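Local atomic coordinates of hypothetical sugar binding protein (Bacteroides thetaiotaomicron, PDB entry 3SEE), a protein that is of uncharacterised function but probably binds sugars through a galactose-binding-like domain. Residues E42-T54 with A62-T74. Sequence-based numbering, arbitrary orientation. Where two conformers were deposited one is given.
Sequences EADGVTTIAWEQT and AMKIDNSGAEKNT. With NA (sodium ion), chain B.
Thr48, Ala50 and Glu52 pair with Asp66, Lys64 and Ala62 through six backbone hydrogen bonds, making an antiparallel beta hairpin whose strand 48-53 forms an edge of the eight-stranded sheet in this galactose-binding-like fold. The straightest runs from Lys64 N to Ala50 O (2.8 Å, 175° at the hydrogen). Where the strands part, Thr47 OG1 lies 2.7 Å from Asn67 OD1 and 3.1 Å from Asp66 O; OG1 stands anti to the backbone N (chi1 180°), which turns the hydroxyl toward both. The next residue's hydroxyl, Thr48 OG1, joins Thr47 O and two waters in binding sodium. On the same face as Thr48, Glu52 crosses Lys64 at about a right angle; their salt bridge is long (OE1 to NZ 3.7 Å), but a water links OE1 to NZ. The other face is apolar: Ile49 CG1 lies alongside Ile65 CG2, and Ile38 covers Ile49. Farther along the loops, the bent side chain of Glu42 reaches over Thr74, and OE2 accepts a hydrogen bond from Ser75 N. Replacing Glu42 by an alanine is likely to leave Ser75 N without this acceptor and open a gap beside Thr74 CA and CB, where OE2 now packs. At the opposite end, selenomethionine Met63 makes a Met-aromatic contact, its SE lying in the plane of the Trp51 ring at the edge, 4.0 Å from CD1 of that indole.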
loop_
_atom_site.group_PDB
_atom_site.type_symbol
_atom_site.label_atom_id
_atom_site.label_comp_id
_atom_site.label_asym_id
_atom_site.label_seq_id
_atom_site.Cartn_x
_atom_site.Cartn_y
_atom_site.Cartn_z
ATOM N N GLU A 42 11.373 -7.015 7.649
ATOM C CA GLU A 42 11.606 -6.771 9.063
ATOM C C GLU A 42 12.392 -7.948 9.634
ATOM O O GLU A 42 12.343 -9.061 9.103
ATOM C CB GLU A 42 10.286 -6.580 9.819
ATOM C CG GLU A 42 9.537 -5.298 9.468
ATOM C CD GLU A 42 10.101 -4.071 10.132
ATOM O OE1 GLU A 42 10.629 -4.183 11.250
ATOM O OE2 GLU A 42 9.911 -2.970 9.594
ATOM N N ALA A 43 13.084 -7.712 10.732
ATOM C CA ALA A 43 13.835 -8.739 11.420
ATOM C C ALA A 43 12.953 -9.945 11.702
ATOM O O ALA A 43 11.747 -9.809 12.003
ATOM C CB ALA A 43 14.379 -8.184 12.723
ATOM N N ASP A 44 13.566 -11.122 11.668
ATOM C CA ASP A 44 12.893 -12.351 12.041
ATOM C C ASP A 44 12.166 -12.154 13.359
ATOM O O ASP A 44 12.747 -11.717 14.341
ATOM C CB ASP A 44 13.923 -13.476 12.146
ATOM C CG ASP A 44 13.310 -14.766 12.607
ATOM O OD1 ASP A 44 13.238 -14.967 13.850
ATOM O OD2 ASP A 44 12.891 -15.565 11.737
ATOM N N GLY A 45 10.883 -12.517 13.369
ATOM C CA GLY A 45 10.050 -12.476 14.554
ATOM C C GLY A 45 9.228 -11.228 14.750
ATOM O O GLY A 45 8.347 -11.206 15.613
ATOM N N VAL A 46 9.457 -10.179 13.956
ATOM C CA VAL A 46 8.745 -8.911 14.138
ATOM C C VAL A 46 7.291 -8.977 13.666
ATOM O O VAL A 46 6.379 -8.565 14.398
ATOM C CB VAL A 46 9.505 -7.775 13.427
ATOM C CG1 VAL A 46 8.657 -6.479 13.348
ATOM C CG2 VAL A 46 10.841 -7.470 14.162
ATOM N N THR A 47 7.067 -9.480 12.454
ATOM C CA THR A 47 5.721 -9.574 11.913
ATOM C C THR A 47 5.580 -10.855 11.105
ATOM O O THR A 47 6.570 -11.445 10.650
ATOM C CB THR A 47 5.339 -8.289 11.107
ATOM O OG1 THR A 47 4.005 -8.418 10.579
ATOM C CG2 THR A 47 6.313 -8.022 9.980
ATOM N N THR A 48 4.341 -11.297 10.943
ATOM C CA THR A 48 4.028 -12.403 10.048
ATOM C C THR A 48 2.880 -11.967 9.166
ATOM O O THR A 48 1.850 -11.506 9.669
ATOM C CB THR A 48 3.617 -13.646 10.842
ATOM O OG1 THR A 48 4.737 -14.043 11.651
ATOM C CG2 THR A 48 3.194 -14.812 9.936
ATOM N N ILE A 49 3.069 -12.090 7.855
ATOM C CA ILE A 49 2.038 -11.799 6.877
ATOM C C ILE A 49 1.722 -13.116 6.183
ATOM O O ILE A 49 2.628 -13.717 5.598
ATOM C CB ILE A 49 2.518 -10.731 5.863
ATOM C CG1 ILE A 49 2.840 -9.420 6.579
ATOM C CG2 ILE A 49 1.462 -10.503 4.785
ATOM C CD1 ILE A 49 3.418 -8.311 5.713
ATOM N N ALA A 50 0.465 -13.541 6.227
ATOM C CA ALA A 50 0.099 -14.848 5.731
ATOM C C ALA A 50 -1.349 -14.891 5.289
ATOM O O ALA A 50 -2.203 -14.152 5.801
ATOM C CB ALA A 50 0.341 -15.951 6.792
ATOM N N TRP A 51 -1.622 -15.810 4.369
ATOM C CA TRP A 51 -2.969 -16.114 3.900
ATOM C C TRP A 51 -3.724 -16.916 4.938
ATOM O O TRP A 51 -3.140 -17.707 5.680
ATOM C CB TRP A 51 -2.859 -16.918 2.609
ATOM C CG TRP A 51 -4.122 -17.270 1.938
ATOM C CD1 TRP A 51 -4.820 -16.508 1.056
ATOM C CD2 TRP A 51 -4.808 -18.524 2.012
ATOM N NE1 TRP A 51 -5.924 -17.180 0.612
ATOM C CE2 TRP A 51 -5.927 -18.431 1.167
ATOM C CE3 TRP A 51 -4.586 -19.713 2.710
ATOM C CZ2 TRP A 51 -6.808 -19.501 0.981
ATOM C CZ3 TRP A 51 -5.480 -20.776 2.520
ATOM C CH2 TRP A 51 -6.564 -20.654 1.674
ATOM N N GLU A 52 -5.027 -16.718 5.004
ATOM C CA GLU A 52 -5.879 -17.449 5.934
ATOM C C GLU A 52 -7.278 -17.615 5.370
ATOM O O GLU A 52 -7.746 -16.805 4.567
ATOM C CB GLU A 52 -6.002 -16.693 7.252
ATOM C CG GLU A 52 -6.700 -15.345 7.071
ATOM C CD GLU A 52 -6.954 -14.593 8.353
ATOM O OE1 GLU A 52 -6.788 -15.136 9.455
ATOM O OE2 GLU A 52 -7.387 -13.431 8.242
ATOM N N GLN A 53 -7.962 -18.646 5.850
ATOM C CA GLN A 53 -9.401 -18.770 5.687
ATOM C C GLN A 53 -10.028 -18.320 7.010
ATOM O O GLN A 53 -9.645 -18.786 8.092
ATOM C CB GLN A 53 -9.765 -20.181 5.291
ATOM C CG GLN A 53 -9.156 -20.480 3.933
ATOM C CD GLN A 53 -9.800 -21.611 3.254
ATOM O OE1 GLN A 53 -9.578 -22.748 3.622
ATOM N NE2 GLN A 53 -10.609 -21.318 2.229
ATOM N N THR A 54 -10.966 -17.384 6.922
ATOM C CA THR A 54 -11.411 -16.615 8.064
ATOM C C THR A 54 -12.583 -17.231 8.830
ATOM O O THR A 54 -12.815 -16.899 10.000
ATOM C CB THR A 54 -11.893 -15.254 7.596
ATOM O OG1 THR A 54 -12.999 -15.484 6.715
ATOM C CG2 THR A 54 -10.788 -14.446 6.853
ATOM N N ALA A 62 -8.509 -14.166 3.350
ATOM C CA ALA A 62 -7.908 -12.875 3.669
ATOM C C ALA A 62 -6.418 -13.034 3.836
ATOM O O ALA A 62 -5.901 -14.153 3.963
ATOM C CB ALA A 62 -8.528 -12.323 4.946
HETATM N N MSE A 63 -5.735 -11.894 3.866
HETATM C CA MSE A 63 -4.343 -11.832 4.311
HETATM C C MSE A 63 -4.326 -11.234 5.700
HETATM O O MSE A 63 -5.030 -10.252 5.967
HETATM C CB MSE A 63 -3.515 -10.943 3.411
HETATM C CG MSE A 63 -3.495 -11.420 1.951
HETATM SE SE MSE A 63 -2.747 -13.159 1.661
HETATM C CE MSE A 63 -0.952 -12.860 2.278
ATOM N N LYS A 64 -3.531 -11.801 6.601
ATOM C CA LYS A 64 -3.378 -11.289 7.958
ATOM C C LYS A 64 -1.974 -10.725 8.133
ATOM O O LYS A 64 -0.986 -11.415 7.855
ATOM C CB LYS A 64 -3.635 -12.394 8.984
ATOM C CG LYS A 64 -3.523 -11.915 10.423
ATOM C CD LYS A 64 -3.613 -13.038 11.419
ATOM C CE LYS A 64 -5.062 -13.427 11.616
ATOM N NZ LYS A 64 -5.302 -14.319 12.792
ATOM N N ILE A 65 -1.908 -9.487 8.598
ATOM C CA ILE A 65 -0.660 -8.803 8.930
ATOM C C ILE A 65 -0.607 -8.751 10.449
ATOM O O ILE A 65 -1.312 -7.975 11.095
ATOM C CB ILE A 65 -0.575 -7.381 8.352
ATOM C CG1 ILE A 65 -0.763 -7.411 6.828
ATOM C CG2 ILE A 65 0.763 -6.725 8.756
ATOM C CD1 ILE A 65 -0.811 -6.014 6.174
ATOM N N ASP A 66 0.211 -9.607 11.027
ATOM C CA ASP A 66 0.236 -9.831 12.480
ATOM C C ASP A 66 1.509 -9.267 13.075
ATOM O O ASP A 66 2.580 -9.867 12.922
ATOM C CB ASP A 66 0.093 -11.331 12.768
ATOM C CG ASP A 66 0.064 -11.670 14.244
ATOM O OD1 ASP A 66 0.399 -10.829 15.086
ATOM O OD2 ASP A 66 -0.267 -12.844 14.532
ATOM N N ASN A 67 1.405 -8.100 13.716
ATOM C CA ASN A 67 2.544 -7.440 14.364
ATOM C C ASN A 67 2.655 -7.733 15.855
ATOM O O ASN A 67 3.245 -6.959 16.587
ATOM C CB ASN A 67 2.462 -5.920 14.156
ATOM C CG ASN A 67 2.608 -5.486 12.727
ATOM O OD1 ASN A 67 2.892 -6.257 11.837
ATOM N ND2 ASN A 67 2.381 -4.202 12.511
ATOM N N SER A 68 2.125 -8.881 16.280
ATOM C CA SER A 68 2.286 -9.295 17.692
ATOM C C SER A 68 3.743 -9.334 18.159
ATOM O O SER A 68 4.047 -9.009 19.312
ATOM C CB SER A 68 1.672 -10.683 17.909
ATOM O OG SER A 68 0.295 -10.571 17.707
ATOM N N GLY A 69 4.655 -9.727 17.293
ATOM C CA GLY A 69 6.071 -9.821 17.650
ATOM C C GLY A 69 6.834 -8.522 17.663
ATOM O O GLY A 69 8.021 -8.511 18.011
ATOM N N ALA A 70 6.194 -7.405 17.285
ATOM C CA ALA A 70 6.934 -6.181 17.045
ATOM C C ALA A 70 7.257 -5.382 18.334
ATOM O O ALA A 70 6.426 -5.226 19.195
ATOM C CB ALA A 70 6.197 -5.314 16.018
ATOM N N GLU A 71 8.478 -4.880 18.436
ATOM C CA GLU A 71 8.849 -3.962 19.524
ATOM C C GLU A 71 8.636 -2.500 19.126
ATOM O O GLU A 71 8.595 -1.615 19.979
ATOM C CB GLU A 71 10.317 -4.184 19.939
ATOM C CG GLU A 71 10.573 -5.525 20.651
ATOM C CD GLU A 71 12.061 -5.859 20.836
ATOM O OE1 GLU A 71 12.932 -5.053 20.417
ATOM O OE2 GLU A 71 12.338 -6.935 21.411
ATOM N N LYS A 72 8.467 -2.265 17.826
ATOM C CA LYS A 72 8.415 -0.941 17.228
ATOM C C LYS A 72 7.456 -1.033 16.030
ATOM O O LYS A 72 7.289 -2.128 15.480
ATOM C CB LYS A 72 9.816 -0.568 16.725
ATOM C CG LYS A 72 10.882 -0.452 17.821
ATOM C CD LYS A 72 12.044 0.383 17.347
ATOM N N ASN A 73 6.902 0.086 15.586
ATOM C CA ASN A 73 6.134 0.051 14.348
ATOM C C ASN A 73 6.997 -0.448 13.202
ATOM O O ASN A 73 8.219 -0.243 13.179
ATOM C CB ASN A 73 5.603 1.452 14.002
ATOM C CG ASN A 73 4.589 1.972 15.001
ATOM O OD1 ASN A 73 4.043 1.252 15.830
ATOM N ND2 ASN A 73 4.330 3.278 14.908
ATOM N N THR A 74 6.370 -1.096 12.231
ATOM C CA THR A 74 7.112 -1.600 11.093
ATOM C C THR A 74 7.299 -0.531 10.024
ATOM O O THR A 74 6.520 0.421 9.910
ATOM C CB THR A 74 6.471 -2.890 10.542
ATOM O OG1 THR A 74 5.136 -2.633 10.082
ATOM C CG2 THR A 74 6.423 -4.003 11.573
HETATM NA NA NA B . 7.070 -13.602 11.504
HETATM O O HOH W 1 10.001 -2.845 13.605
HETATM O O HOH W 2 4.172 -11.227 14.797
HETATM O O HOH W 3 -4.707 -16.693 10.689
HETATM O O HOH W 4 -7.727 -14.878 12.176
HETATM O O HOH W 5 6.554 -12.730 13.733
HETATM O O HOH W 6 7.893 -15.536 12.555
#